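Local atomic coordinates of putative invasin (Yersinia pseudotuberculosis IP 31758, PDB entry 5N40), a protein that probably acts as a surface adhesin, presenting a C-type lectin-like domain at the end of a row of immunoglobulin-like domains. Residues V110-A115 with E210-T215; E146-V151 with T199-A204; Q309-S314 with N345-C350. The protein carries 1 engineered substitution. All coordinates share one frame; numbering follows the deposited sequence.

Interaction 1. Residues V110-A115 with E210-T215; sequences VLTDNA and ENTNVT
Val-110 and Thr-212 show how two strands that share no direct backbone bond where they run side by side can still be joined, by methyl packing on one flank and water on the other. Strand 110-112 and strand 210-215 run nearly parallel, 14° apart, with axes 7.3 Å from each other, which is wider than the spacing of paired strands. The tight part is apolar. Val-110 holds CG1 anti to its backbone N (chi1 -174°), where it lies 3.6 Å from Thr-212 CG2, while its CG2 rests against the CB and CG of Glu-210, 3.8 Å from CG. Thr-112 and Thr-212 reach toward each other tip to tip, with Thr-112 CG2 4.1 Å from Thr-212 CG2.

The hydroxyls belong to the wet side. One water donates to Val-110 O and also bonds Thr-212 OG1; a second joins Thr-112 OG1, Thr-212 OG1 and Asn-213 O, so that Thr-212 OG1 is held by two waters. Beyond the corner at Asp-113 and Asn-114 the segments close up, and Thr-215 N donates to Ala-115 O at 2.9 Å, the single direct hydrogen bond between them. That carbonyl also accepts from a third water, which reaches Thr-215 OG1.

The contact bridges the two sheets of an immunoglobulin-like sandwich. Strand 106-112 is an edge strand that pairs with 123-131, whose Leu-125 touches both Val-110 and Thr-212; after the corner the chain crosses to strand 116-118, which lies parallel to 209-217 in the opposing sheet, and 209-217 in turn pairs with 197-204.

Interaction 2. Residues E146-V151 with T199-A204; sequences EQVAVV and TLRAAA. Engineered in segment 199-204: Ala-203 (natural residue Lys).
Glu-146 and Arg-201 face each other as an antiparallel hydrogen-bonded pair, and the backbone N-H and C=O groups of both are satisfied across the strands. Arg-201 N donates to Glu-146 O over 2.7 Å in a nearly straight bond, and Glu-146 N returns one to Arg-201 O at 2.9 Å. Above the backbone the two side chains lie alongside and point the same way, both with CG anti to the backbone N. The glutamate then continues extended, whereas the arginine bends at chi3 (70°), which brings Arg-201 NH2 to within 3.2 Å of Glu-146 OE1. This salt bridge is not a flat two-pronged one: OE1 lies near the guanidinium plane, but NH2 meets it from above the carboxylate plane, the two planes being 58° apart. A water completes the link, donating to OE1 and accepting from Arg-201 NE. Val-148 CG1 sits over one face of the guanidinium, 3.8 Å from Arg-201 NE.

Strands 142-151 and 197-204 are antiparallel neighbours in one sheet of the immunoglobulin-like domain. On the far edge of 197-204, strand 209-217 takes up the intervening backbone groups, Leu-200 bonding with Thr-212 and Ala-202 with Glu-210.

Farther along, Val-148 N donates to Thr-199 O in an almost straight bond (174°), and Thr-199 N donates to Ala-149 O. Thr-199 turns its OG1 to Asn-213 OD1 on the neighbouring strand, so the methyl is left for Val-148: the CG2 atoms of Val-148 and Thr-199 are pressed to 3.4 Å, closer than usual for carbons. Gln-147 and Leu-200 put their side chains on the other face of the sheet, where Leu-200 CD2 approaches Gln-147 CA.

Interaction 3. Residues Q309-S314 with N345-C350; sequences QVYRSS and NYNVSC
Asn-347 lays its CB squarely over the ring of Tyr-311, 3.5 Å from the ring centroid and almost on the ring normal, a CH-pi contact that serves as an example of how one side-chain conformation can settle several interactions. With CG anti to its carbonyl carbon (chi1 -77°), the asparagine sends its amide across the ring at 35° to the ring plane. Asn-347 ND2 thereby reaches Gln-309 O at 3.1 Å, approaching from above the carbonyl plane, and also donates to a water shared with Gln-309 N. At the ring's edge stands Ser-349 CB, and Tyr-311 OH bonds to Pro-306 O.

Backbone bonds fix the register: Asn-347 N donates to Val-310 O, and Arg-312 N to Asn-347 O. They form a single bridge between strand 311-313 and the irregular C-terminal segment of the C-type lectin-like domain. That segment ends at Cys-350, disulfide-bonded to Cys-279, and strand 311-313 also pairs with 321-325.

Tyr-346 is wedged between two side chains of the first segment. Val-310 CG2 sits over a face of the Tyr-346 ring, 3.7 Å from the centroid. Arg-312, extended from CG to NE, crosses the tyrosine at about a right angle and turns at chi4, which sets Tyr-346 CD2 over the centre of its guanidinium, 3.3 Å from Arg-312 CZ. The guanidinium and ring planes are 29° apart. The arginine is buried, yet its guanidinium is held by carbonyls: NH2 donates to Gly-344 O and Gly-340 O, and NE to Phe-270 O.

Interactions 1 and 2 belong to the same immunoglobulin-like domain, with centres 10 Å apart, and interaction 2 is nested along the chain inside the loop that interaction 1 closes. They meet through strands 197-204 and 209-217, which are consecutive in the chain and adjacent in one sheet; that sheet runs from 142-151 through 197-204 to 209-217, which strand 106-112 of the other sheet approaches. Interaction 3 comes later in sequence, in the C-type lectin-like domain, with its centre 39 Å from that of interaction 1 and 42 Å from that of interaction 2. The contacts therefore lie in separate modules of an elongated chain, consistent with an adhesin built as a rod.

Interaction 1. Residues V110-A115 with E210-T215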
loop_
_atom_site.group_PDB
_atom_site.type_symbol
_atom_site.label_atom_id
_atom_site.label_comp_id
_atom_site.label_asym_id
_atom_site.label_seq_id
_atom_site.Cartn_x
_atom_site.Cartn_y
_atom_site.Cartn_z
ATOM N N VAL A 110 9.044 -6.965 -4.410
ATOM C CA VAL A 110 7.821 -6.169 -4.458
ATOM C C VAL A 110 7.776 -5.439 -5.790
ATOM O O VAL A 110 8.687 -4.667 -6.109
ATOM C CB VAL A 110 7.735 -5.172 -3.291
ATOM C CG1 VAL A 110 6.387 -4.462 -3.297
ATOM C CG2 VAL A 110 7.938 -5.892 -1.973
ATOM N N LEU A 111 6.711 -5.682 -6.549
ATOM C CA LEU A 111 6.493 -5.113 -7.871
ATOM C C LEU A 111 5.203 -4.305 -7.866
ATOM O O LEU A 111 4.196 -4.731 -7.293
ATOM C CB LEU A 111 6.396 -6.214 -8.930
ATOM C CG LEU A 111 7.592 -7.163 -9.043
ATOM C CD1 LEU A 111 7.352 -8.229 -10.092
ATOM C CD2 LEU A 111 8.868 -6.398 -9.348
ATOM N N THR A 112 5.225 -3.147 -8.515
ATOM C CA THR A 112 4.009 -2.384 -8.760
ATOM C C THR A 112 3.823 -2.233 -10.262
ATOM O O THR A 112 4.803 -2.071 -10.997
ATOM C CB THR A 112 4.059 -1.005 -8.101
ATOM O OG1 THR A 112 5.236 -0.317 -8.529
ATOM C CG2 THR A 112 4.058 -1.138 -6.572
ATOM N N ASP A 113 2.570 -2.288 -10.722
ATOM C CA ASP A 113 2.343 -2.182 -12.164
ATOM C C ASP A 113 2.794 -0.819 -12.680
ATOM O O ASP A 113 3.429 -0.726 -13.738
ATOM C CB ASP A 113 0.876 -2.475 -12.516
ATOM C CG ASP A 113 -0.111 -1.463 -11.946
ATOM O OD1 ASP A 113 0.116 -0.906 -10.857
ATOM O OD2 ASP A 113 -1.156 -1.241 -12.603
ATOM N N ASN A 114 2.493 0.245 -11.939
ATOM C CA ASN A 114 3.121 1.545 -12.143
ATOM C C ASN A 114 3.218 2.207 -10.782
ATOM O O ASN A 114 2.244 2.201 -10.023
ATOM C CB ASN A 114 2.329 2.423 -13.122
ATOM C CG ASN A 114 3.107 3.661 -13.560
ATOM O OD1 ASN A 114 3.741 4.340 -12.750
ATOM N ND2 ASN A 114 3.069 3.947 -14.858
ATOM N N ALA A 115 4.383 2.775 -10.478
ATOM C CA ALA A 115 4.635 3.283 -9.137
ATOM C C ALA A 115 3.965 4.620 -8.873
ATOM O O ALA A 115 3.877 5.021 -7.710
ATOM C CB ALA A 115 6.137 3.419 -8.887
ATOM N N GLU A 210 10.639 -5.986 2.620
ATOM C CA GLU A 210 11.080 -5.257 1.439
ATOM C C GLU A 210 10.143 -4.071 1.261
ATOM O O GLU A 210 8.967 -4.151 1.620
ATOM C CB GLU A 210 11.083 -6.148 0.189
ATOM C CG GLU A 210 11.602 -5.463 -1.064
ATOM C CD GLU A 210 12.990 -4.889 -0.874
ATOM O OE1 GLU A 210 13.111 -3.751 -0.365
ATOM O OE2 GLU A 210 13.967 -5.595 -1.206
ATOM N N ASN A 211 10.681 -2.973 0.714
ATOM C CA ASN A 211 9.967 -1.709 0.552
ATOM C C ASN A 211 9.655 -1.428 -0.912
ATOM O O ASN A 211 10.381 -1.852 -1.815
ATOM C CB ASN A 211 10.787 -0.521 1.073
ATOM C CG ASN A 211 11.011 -0.562 2.565
ATOM O OD1 ASN A 211 10.211 -1.109 3.311
ATOM N ND2 ASN A 211 12.104 0.048 3.011
ATOM N N THR A 212 8.590 -0.657 -1.132
ATOM C CA THR A 212 8.310 -0.096 -2.446
ATOM C C THR A 212 7.595 1.234 -2.256
ATOM O O THR A 212 6.909 1.445 -1.254
ATOM C CB THR A 212 7.458 -1.043 -3.309
ATOM O OG1 THR A 212 7.649 -0.749 -4.699
ATOM C CG2 THR A 212 5.967 -0.934 -2.964
ATOM N N ASN A 213 7.756 2.127 -3.228
ATOM C CA ASN A 213 7.138 3.443 -3.177
ATOM C C ASN A 213 5.904 3.484 -4.064
ATOM O O ASN A 213 5.904 2.944 -5.175
ATOM C CB ASN A 213 8.120 4.530 -3.618
ATOM C CG ASN A 213 9.223 4.760 -2.614
ATOM O OD1 ASN A 213 9.029 4.592 -1.411
ATOM N ND2 ASN A 213 10.392 5.148 -3.101
ATOM N N VAL A 214 4.850 4.115 -3.559
ATOM C CA VAL A 214 3.659 4.400 -4.343
ATOM C C VAL A 214 3.357 5.887 -4.232
ATOM O O VAL A 214 3.448 6.479 -3.150
ATOM C CB VAL A 214 2.453 3.548 -3.890
ATOM C CG1 VAL A 214 2.724 2.064 -4.178
ATOM C CG2 VAL A 214 2.150 3.778 -2.411
ATOM N N THR A 215 3.015 6.496 -5.362
ATOM C CA THR A 215 2.734 7.920 -5.429
ATOM C C THR A 215 1.363 8.099 -6.058
ATOM O O THR A 215 1.075 7.497 -7.093
ATOM C CB THR A 215 3.807 8.650 -6.243
ATOM O OG1 THR A 215 5.079 8.469 -5.610
ATOM C CG2 THR A 215 3.503 10.143 -6.362
HETATM O O HOH W 1 9.639 -2.236 -5.643
HETATM O O HOH W 2 6.835 0.826 -6.616
HETATM O O HOH W 3 6.141 6.061 -6.073
#

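Interaction 2. Residues E146-V151 with T199-A204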
loop_
_atom_site.group_PDB
_atom_site.type_symbol
_atom_site.label_atom_id
_atom_site.label_comp_id
_atom_site.label_asym_id
_atom_site.label_seq_id
_atom_site.Cartn_x
_atom_site.Cartn_y
_atom_site.Cartn_z
ATOM N N GLU A 146 3.108 -1.910 6.100
ATOM C CA GLU A 146 3.333 -0.784 6.997
ATOM C C GLU A 146 3.824 0.421 6.210
ATOM O O GLU A 146 4.767 0.308 5.422
ATOM C CB GLU A 146 4.354 -1.154 8.081
ATOM C CG GLU A 146 4.498 -0.110 9.169
ATOM C CD GLU A 146 5.419 -0.552 10.288
ATOM O OE1 GLU A 146 6.202 -1.502 10.083
ATOM O OE2 GLU A 146 5.359 0.061 11.371
ATOM N N GLN A 147 3.183 1.570 6.420
ATOM C CA GLN A 147 3.709 2.826 5.903
ATOM C C GLN A 147 4.933 3.225 6.715
ATOM O O GLN A 147 4.850 3.347 7.939
ATOM C CB GLN A 147 2.630 3.911 5.964
ATOM C CG GLN A 147 3.108 5.306 5.569
ATOM C CD GLN A 147 3.668 6.108 6.734
ATOM O OE1 GLN A 147 4.877 6.331 6.830
ATOM N NE2 GLN A 147 2.782 6.571 7.612
ATOM N N VAL A 148 6.074 3.409 6.046
ATOM C CA VAL A 148 7.325 3.736 6.723
ATOM C C VAL A 148 7.916 5.069 6.287
ATOM O O VAL A 148 8.904 5.509 6.887
ATOM C CB VAL A 148 8.376 2.611 6.554
ATOM C CG1 VAL A 148 7.897 1.315 7.202
ATOM C CG2 VAL A 148 8.710 2.390 5.082
ATOM N N ALA A 149 7.351 5.744 5.283
ATOM C CA ALA A 149 7.790 7.089 4.922
ATOM C C ALA A 149 6.712 7.745 4.069
ATOM O O ALA A 149 5.984 7.065 3.346
ATOM C CB ALA A 149 9.123 7.092 4.163
ATOM N N VAL A 150 6.619 9.074 4.175
ATOM C CA VAL A 150 5.683 9.882 3.382
ATOM C C VAL A 150 6.347 11.219 3.105
ATOM O O VAL A 150 6.636 11.975 4.040
ATOM C CB VAL A 150 4.335 10.102 4.095
ATOM C CG1 VAL A 150 3.367 10.870 3.180
ATOM C CG2 VAL A 150 3.709 8.791 4.529
ATOM N N VAL A 151 6.572 11.544 1.826
ATOM C CA VAL A 151 7.249 12.780 1.451
ATOM C C VAL A 151 6.507 13.435 0.291
ATOM O O VAL A 151 5.764 12.787 -0.447
ATOM C CB VAL A 151 8.727 12.558 1.055
ATOM C CG1 VAL A 151 9.520 11.982 2.228
ATOM C CG2 VAL A 151 8.837 11.647 -0.178
ATOM N N THR A 199 6.072 5.213 1.174
ATOM C CA THR A 199 6.865 3.992 1.184
ATOM C C THR A 199 6.101 2.949 1.986
ATOM O O THR A 199 5.876 3.122 3.189
ATOM C CB THR A 199 8.245 4.237 1.787
ATOM O OG1 THR A 199 8.927 5.245 1.034
ATOM C CG2 THR A 199 9.060 2.948 1.775
ATOM N N LEU A 200 5.686 1.884 1.316
ATOM C CA LEU A 200 5.032 0.751 1.955
ATOM C C LEU A 200 6.041 -0.368 2.167
ATOM O O LEU A 200 6.762 -0.738 1.236
ATOM C CB LEU A 200 3.873 0.235 1.108
ATOM C CG LEU A 200 2.641 1.143 1.055
ATOM C CD1 LEU A 200 1.623 0.603 0.075
ATOM C CD2 LEU A 200 2.016 1.276 2.445
ATOM N N ARG A 201 6.079 -0.914 3.375
ATOM C CA ARG A 201 6.954 -2.046 3.680
ATOM C C ARG A 201 6.122 -3.316 3.815
ATOM O O ARG A 201 5.198 -3.384 4.633
ATOM C CB ARG A 201 7.756 -1.807 4.954
ATOM C CG ARG A 201 8.740 -2.927 5.247
ATOM C CD ARG A 201 9.788 -2.460 6.218
ATOM N NE ARG A 201 9.243 -2.254 7.552
ATOM C CZ ARG A 201 9.967 -1.845 8.586
ATOM N NH1 ARG A 201 11.255 -1.586 8.425
ATOM N NH2 ARG A 201 9.404 -1.687 9.774
ATOM N N ALA A 202 6.443 -4.309 2.998
ATOM C CA ALA A 202 5.881 -5.642 3.129
ATOM C C ALA A 202 6.740 -6.444 4.096
ATOM O O ALA A 202 7.960 -6.498 3.938
ATOM C CB ALA A 202 5.827 -6.331 1.766
ATOM N N ALA A 203 6.107 -7.044 5.102
ATOM C CA ALA A 203 6.792 -7.872 6.086
ATOM C C ALA A 203 6.178 -9.266 6.122
ATOM O O ALA A 203 4.973 -9.418 6.349
ATOM C CB ALA A 203 6.723 -7.245 7.478
ATOM N N ALA A 204 7.014 -10.282 5.926
ATOM C CA ALA A 204 6.582 -11.656 6.114
ATOM C C ALA A 204 6.624 -12.001 7.601
ATOM O O ALA A 204 7.264 -11.317 8.399
ATOM C CB ALA A 204 7.472 -12.612 5.316
HETATM O O HOH W 4 6.705 -3.501 8.553
#

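Interaction 3. Residues Q309-S314 with N345-C350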
loop_
_atom_site.group_PDB
_atom_site.type_symbol
_atom_site.label_atom_id
_atom_site.label_comp_id
_atom_site.label_asym_id
_atom_site.label_seq_id
_atom_site.Cartn_x
_atom_site.Cartn_y
_atom_site.Cartn_z
ATOM N N GLN A 309 -8.538 33.060 -5.876
ATOM C CA GLN A 309 -8.247 34.397 -6.369
ATOM C C GLN A 309 -8.671 34.507 -7.828
ATOM O O GLN A 309 -8.666 33.523 -8.575
ATOM C CB GLN A 309 -6.758 34.745 -6.230
ATOM C CG GLN A 309 -6.174 34.476 -4.842
ATOM C CD GLN A 309 -6.955 35.151 -3.718
ATOM O OE1 GLN A 309 -7.708 36.102 -3.945
ATOM N NE2 GLN A 309 -6.776 34.654 -2.496
ATOM N N VAL A 310 -9.038 35.723 -8.226
ATOM C CA VAL A 310 -9.655 35.919 -9.532
ATOM C C VAL A 310 -8.622 35.775 -10.644
ATOM O O VAL A 310 -7.404 35.835 -10.427
ATOM C CB VAL A 310 -10.356 37.286 -9.592
ATOM C CG1 VAL A 310 -11.375 37.387 -8.471
ATOM C CG2 VAL A 310 -9.336 38.429 -9.508
ATOM N N TYR A 311 -9.134 35.586 -11.861
ATOM C CA TYR A 311 -8.341 35.469 -13.075
ATOM C C TYR A 311 -8.538 36.709 -13.934
ATOM O O TYR A 311 -9.663 37.198 -14.083
ATOM C CB TYR A 311 -8.744 34.212 -13.864
ATOM C CG TYR A 311 -8.186 32.932 -13.267
ATOM C CD1 TYR A 311 -8.576 32.495 -12.009
ATOM C CD2 TYR A 311 -7.265 32.165 -13.969
ATOM C CE1 TYR A 311 -8.041 31.332 -11.455
ATOM C CE2 TYR A 311 -6.736 30.999 -13.427
ATOM C CZ TYR A 311 -7.132 30.588 -12.178
ATOM O OH TYR A 311 -6.593 29.424 -11.642
ATOM N N ARG A 312 -7.448 37.222 -14.495
ATOM C CA ARG A 312 -7.520 38.448 -15.280
ATOM C C ARG A 312 -8.088 38.173 -16.668
ATOM O O ARG A 312 -7.887 37.102 -17.249
ATOM C CB ARG A 312 -6.136 39.097 -15.408
ATOM C CG ARG A 312 -5.606 39.656 -14.095
ATOM C CD ARG A 312 -4.444 40.627 -14.303
ATOM N NE ARG A 312 -4.186 41.403 -13.092
ATOM C CZ ARG A 312 -4.902 42.458 -12.707
ATOM N NH1 ARG A 312 -5.927 42.881 -13.441
ATOM N NH2 ARG A 312 -4.593 43.094 -11.586
ATOM N N SER A 313 -8.815 39.157 -17.194
ATOM C CA SER A 313 -9.310 39.117 -18.560
ATOM C C SER A 313 -8.799 40.332 -19.319
ATOM O O SER A 313 -8.265 41.281 -18.742
ATOM C CB SER A 313 -10.844 39.077 -18.608
ATOM O OG SER A 313 -11.390 40.386 -18.710
ATOM N N SER A 314 -8.986 40.294 -20.634
ATOM C CA SER A 314 -8.587 41.385 -21.509
ATOM C C SER A 314 -9.762 42.264 -21.918
ATOM O O SER A 314 -9.622 43.077 -22.836
ATOM C CB SER A 314 -7.900 40.829 -22.753
ATOM O OG SER A 314 -8.743 39.899 -23.410
ATOM N N ASN A 345 -2.857 41.741 -7.722
ATOM C CA ASN A 345 -2.002 40.614 -8.089
ATOM C C ASN A 345 -2.914 39.398 -8.217
ATOM O O ASN A 345 -3.266 38.760 -7.220
ATOM C CB ASN A 345 -0.894 40.396 -7.063
ATOM C CG ASN A 345 0.180 41.465 -7.136
ATOM O OD1 ASN A 345 0.550 41.922 -8.222
ATOM N ND2 ASN A 345 0.685 41.872 -5.980
ATOM N N TYR A 346 -3.296 39.094 -9.449
ATOM C CA TYR A 346 -4.330 38.119 -9.743
ATOM C C TYR A 346 -3.752 36.990 -10.584
ATOM O O TYR A 346 -2.621 37.052 -11.070
ATOM C CB TYR A 346 -5.503 38.779 -10.486
ATOM C CG TYR A 346 -6.128 39.961 -9.772
ATOM C CD1 TYR A 346 -6.074 40.082 -8.392
ATOM C CD2 TYR A 346 -6.785 40.954 -10.490
ATOM C CE1 TYR A 346 -6.653 41.158 -7.746
ATOM C CE2 TYR A 346 -7.365 42.029 -9.854
ATOM C CZ TYR A 346 -7.299 42.130 -8.483
ATOM O OH TYR A 346 -7.879 43.209 -7.852
ATOM N N ASN A 347 -4.554 35.944 -10.756
ATOM C CA ASN A 347 -4.152 34.821 -11.588
ATOM C C ASN A 347 -4.209 35.189 -13.063
ATOM O O ASN A 347 -5.018 36.018 -13.489
ATOM C CB ASN A 347 -5.064 33.621 -11.339
ATOM C CG ASN A 347 -4.748 32.894 -10.044
ATOM O OD1 ASN A 347 -3.622 32.450 -9.828
ATOM N ND2 ASN A 347 -5.747 32.763 -9.178
ATOM N N VAL A 348 -3.355 34.541 -13.852
ATOM C CA VAL A 348 -3.397 34.659 -15.304
ATOM C C VAL A 348 -3.419 33.263 -15.915
ATOM O O VAL A 348 -2.480 32.475 -15.726
ATOM C CB VAL A 348 -2.217 35.476 -15.858
ATOM C CG1 VAL A 348 -2.265 35.527 -17.378
ATOM C CG2 VAL A 348 -2.241 36.883 -15.287
ATOM N N SER A 349 -4.500 32.962 -16.627
ATOM C CA SER A 349 -4.570 31.827 -17.538
ATOM C C SER A 349 -4.390 32.364 -18.949
ATOM O O SER A 349 -5.225 33.133 -19.446
ATOM C CB SER A 349 -5.895 31.085 -17.400
ATOM O OG SER A 349 -6.014 30.078 -18.394
ATOM N N CYS A 350 -3.304 31.962 -19.588
ATOM C CA CYS A 350 -2.981 32.456 -20.915
ATOM C C CYS A 350 -3.856 31.777 -21.965
ATOM O O CYS A 350 -4.210 30.600 -21.839
ATOM C CB CYS A 350 -1.500 32.215 -21.210
ATOM S SG CYS A 350 -0.359 33.194 -20.147
HETATM O O HOH W 5 -6.513 31.302 -6.880
HETATM O O HOH W 6 -6.585 34.637 -17.274
#